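Local coordinates for glycosyltransferase (Streptomyces halstedii, PDB 3WAD), which belongs to the GT-B glycosyltransferases, enzymes of two Rossmann-like domains, and resembles the erythromycin biosynthesis protein CIII family, at residues A274-D279 with D374-L379. Sequence-based numbering, arbitrary orientation.
Sequences ADIDAD and DQLRRL
Ile276 lies against two neighbouring side chains of helix 369-381, each of its branches meeting a different one. Its CG2 methyl packs on the aliphatic stem of Arg377, 3.8 Å from CG, while CD1 at the end of the other branch touches CD2 of Leu376 at 3.9 Å, the two side chains crossing at about a right angle. With chi1 at 65°, CG1 sits between the backbone N and the carbonyl carbon, and CG2 is left beside the backbone N. The backbones are nearest here, with the CA atoms of Ile276 and Arg377 6.1 Å apart.

In the C-terminal Rossmann-like domain of this GT-B fold, residues 274-279 link helix 266-274 to strand 279-283 of the parallel sheet, and the contact joins that connection to a helix from much later in the chain. Two inverse gamma turns, centred on Asp275 and Asp277, shape the loop around Ile276.

The Arg377 chain bends at chi3 (-137°), within its aliphatic part, and carries the guanidinium to Asp275. The carbonyl O of Asp275 stands 3.1 Å above the centre of one guanidinium face; the N-H bonds lie in the plane and do not point at this oxygen, so it is in contact without a hydrogen bond. OD2 of Asp275 lies 3.1 Å from NH2 of Arg377, at salt-bridge distance, with the two planar groups turned 67° apart, but NH2 is crowded in the model and the pairing is therefore less certain. Leu376 is buried and also packs on Leu337 of strand 336-338, whereas Asp275 is exposed.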
ATOM      1  N   ALA B 274     -29.256 -12.235 -17.957  1.00 37.95           N
ATOM      2  CA  ALA B 274     -29.762 -10.852 -17.947  1.00 37.70           C
ATOM      3  C   ALA B 274     -31.298 -10.700 -17.782  1.00 38.16           C
ATOM      4  O   ALA B 274     -31.810  -9.619 -17.526  1.00 36.64           O
ATOM      5  CB  ALA B 274     -29.270 -10.094 -19.197  1.00 38.06           C
ATOM      6  N   ASP B 275     -32.045 -11.786 -17.922  1.00 38.89           N
ATOM      7  CA  ASP B 275     -33.512 -11.669 -17.955  1.00 39.67           C
ATOM      8  C   ASP B 275     -34.084 -11.617 -16.531  1.00 40.04           C
ATOM      9  O   ASP B 275     -34.755 -12.517 -16.060  1.00 41.00           O
ATOM     10  CB  ASP B 275     -34.076 -12.785 -18.845  1.00 38.62           C
ATOM     11  CG  ASP B 275     -35.579 -12.696 -19.046  1.00 39.79           C
ATOM     12  OD1 ASP B 275     -36.151 -11.573 -18.921  1.00 37.91           O
ATOM     13  OD2 ASP B 275     -36.175 -13.793 -19.260  1.00 37.78           O
ATOM     14  N   ILE B 276     -33.782 -10.530 -15.833  1.00 41.23           N
ATOM     15  CA  ILE B 276     -34.039 -10.405 -14.419  1.00 41.18           C
ATOM     16  C   ILE B 276     -34.325  -8.945 -14.109  1.00 42.43           C
ATOM     17  O   ILE B 276     -34.023  -8.058 -14.878  1.00 43.56           O
ATOM     18  CB  ILE B 276     -32.752 -10.848 -13.597  1.00 42.28           C
ATOM     19  CG1 ILE B 276     -31.576  -9.877 -13.862  1.00 40.33           C
ATOM     20  CG2 ILE B 276     -32.363 -12.308 -13.947  1.00 37.06           C
ATOM     21  CD1 ILE B 276     -30.802  -9.515 -12.651  1.00 42.24           C
ATOM     22  N   ASP B 277     -34.887  -8.664 -12.966  1.00 43.97           N
ATOM     23  CA  ASP B 277     -35.248  -7.282 -12.708  1.00 45.00           C
ATOM     24  C   ASP B 277     -34.115  -6.489 -12.054  1.00 45.01           C
ATOM     25  O   ASP B 277     -34.233  -6.131 -10.875  1.00 45.89           O
ATOM     26  CB  ASP B 277     -36.543  -7.202 -11.890  1.00 45.65           C
ATOM     27  CG  ASP B 277     -37.295  -5.881 -12.109  1.00 47.27           C
ATOM     28  OD1 ASP B 277     -36.845  -5.054 -12.956  1.00 49.14           O
ATOM     29  OD2 ASP B 277     -38.320  -5.676 -11.418  1.00 49.45           O
ATOM     30  N   ALA B 278     -33.047  -6.210 -12.827  1.00 43.79           N
ATOM     31  CA  ALA B 278     -31.834  -5.500 -12.346  1.00 43.54           C
ATOM     32  C   ALA B 278     -30.866  -5.219 -13.488  1.00 42.87           C
ATOM     33  O   ALA B 278     -30.970  -5.859 -14.533  1.00 43.38           O
ATOM     34  CB  ALA B 278     -31.142  -6.308 -11.251  1.00 43.37           C
ATOM     35  N   ASP B 279     -29.950  -4.261 -13.313  1.00 41.50           N
ATOM     36  CA  ASP B 279     -28.878  -4.041 -14.277  1.00 41.56           C
ATOM     37  C   ASP B 279     -27.695  -4.974 -14.031  1.00 40.20           C
ATOM     38  O   ASP B 279     -27.316  -5.190 -12.907  1.00 40.92           O
ATOM     39  CB  ASP B 279     -28.350  -2.603 -14.204  1.00 42.75           C
ATOM     40  CG  ASP B 279     -29.369  -1.591 -14.611  1.00 47.02           C
ATOM     41  OD1 ASP B 279     -30.331  -1.932 -15.356  1.00 46.05           O
ATOM     42  OD2 ASP B 279     -29.212  -0.436 -14.165  1.00 54.36           O
ATOM     43  N   ASP B 374     -32.869 -18.557 -13.006  1.00 34.33           N
ATOM     44  CA  ASP B 374     -33.835 -18.844 -11.932  1.00 34.27           C
ATOM     45  C   ASP B 374     -33.214 -18.625 -10.571  1.00 33.43           C
ATOM     46  O   ASP B 374     -33.816 -18.002  -9.695  1.00 33.74           O
ATOM     47  CB  ASP B 374     -34.382 -20.265 -12.026  1.00 33.77           C
ATOM     48  CG  ASP B 374     -35.317 -20.436 -13.208  1.00 39.08           C
ATOM     49  OD1 ASP B 374     -35.735 -19.395 -13.771  1.00 36.16           O
ATOM     50  OD2 ASP B 374     -35.574 -21.623 -13.596  1.00 43.57           O
ATOM     51  N   GLN B 375     -31.993 -19.126 -10.371  1.00 33.69           N
ATOM     52  CA  GLN B 375     -31.285 -18.866  -9.091  1.00 31.82           C
ATOM     53  C   GLN B 375     -31.095 -17.357  -8.846  1.00 31.81           C
ATOM     54  O   GLN B 375     -31.394 -16.840  -7.761  1.00 31.78           O
ATOM     55  CB  GLN B 375     -29.986 -19.647  -9.096  1.00 31.35           C
ATOM     56  CG  GLN B 375     -30.194 -21.140  -8.949  1.00 32.09           C
ATOM     57  CD  GLN B 375     -28.863 -21.902  -8.758  1.00 36.42           C
ATOM     58  OE1 GLN B 375     -27.854 -21.563  -9.346  1.00 39.32           O
ATOM     59  NE2 GLN B 375     -28.870 -22.906  -7.945  1.00 34.83           N
ATOM     60  N   LEU B 376     -30.632 -16.639  -9.867  1.00 32.41           N
ATOM     61  CA  LEU B 376     -30.422 -15.206  -9.744  1.00 32.81           C
ATOM     62  C   LEU B 376     -31.696 -14.465  -9.384  1.00 34.84           C
ATOM     63  O   LEU B 376     -31.674 -13.549  -8.527  1.00 35.05           O
ATOM     64  CB  LEU B 376     -29.805 -14.603 -11.019  1.00 33.71           C
ATOM     65  CG  LEU B 376     -29.288 -13.147 -10.892  1.00 33.17           C
ATOM     66  CD1 LEU B 376     -28.402 -12.999  -9.668  1.00 32.00           C
ATOM     67  CD2 LEU B 376     -28.544 -12.690 -12.133  1.00 34.80           C
ATOM     68  N   ARG B 377     -32.812 -14.871 -10.026  1.00 35.60           N
ATOM     69  CA  ARG B 377     -34.087 -14.298  -9.760  1.00 34.81           C
ATOM     70  C   ARG B 377     -34.466 -14.533  -8.291  1.00 34.25           C
ATOM     71  O   ARG B 377     -34.996 -13.638  -7.668  1.00 35.09           O
ATOM     72  CB  ARG B 377     -35.126 -14.857 -10.739  1.00 36.09           C
ATOM     73  CG  ARG B 377     -35.026 -14.270 -12.121  1.00 37.48           C
ATOM     74  CD  ARG B 377     -36.309 -14.551 -12.914  1.00 42.83           C
ATOM     75  NE  ARG B 377     -36.099 -14.981 -14.308  1.00 46.89           N
ATOM     76  CZ  ARG B 377     -36.968 -14.761 -15.300  1.00 50.90           C
ATOM     77  NH1 ARG B 377     -38.072 -14.058 -15.096  1.00 56.24           N
ATOM     78  NH2 ARG B 377     -36.729 -15.176 -16.520  1.00 49.93           N
ATOM     79  N   ARG B 378     -34.199 -15.707  -7.726  1.00 33.69           N
ATOM     80  CA  ARG B 378     -34.449 -15.918  -6.288  1.00 35.32           C
ATOM     81  C   ARG B 378     -33.642 -15.034  -5.344  1.00 36.55           C
ATOM     82  O   ARG B 378     -34.175 -14.453  -4.383  1.00 37.38           O
ATOM     83  CB  ARG B 378     -34.252 -17.360  -5.911  1.00 33.86           C
ATOM     84  CG  ARG B 378     -35.242 -18.280  -6.621  1.00 34.24           C
ATOM     85  CD  ARG B 378     -35.144 -19.633  -6.033  1.00 36.96           C
ATOM     86  NE  ARG B 378     -35.349 -19.540  -4.586  1.00 36.14           N
ATOM     87  CZ  ARG B 378     -34.887 -20.407  -3.696  1.00 36.46           C
ATOM     88  NH1 ARG B 378     -34.138 -21.446  -4.039  1.00 37.20           N
ATOM     89  NH2 ARG B 378     -35.176 -20.215  -2.435  1.00 33.55           N
ATOM     90  N   LEU B 379     -32.355 -14.906  -5.637  1.00 37.79           N
ATOM     91  CA  LEU B 379     -31.449 -14.031  -4.848  1.00 37.93           C
ATOM     92  C   LEU B 379     -31.938 -12.599  -4.780  1.00 39.34           C
ATOM     93  O   LEU B 379     -31.880 -11.963  -3.705  1.00 39.22           O
ATOM     94  CB  LEU B 379     -30.053 -14.065  -5.452  1.00 37.96           C
ATOM     95  CG  LEU B 379     -29.331 -15.405  -5.359  1.00 34.91           C
ATOM     96  CD1 LEU B 379     -27.887 -15.208  -5.774  1.00 36.36           C
ATOM     97  CD2 LEU B 379     -29.434 -15.916  -3.948  1.00 32.50           C
TER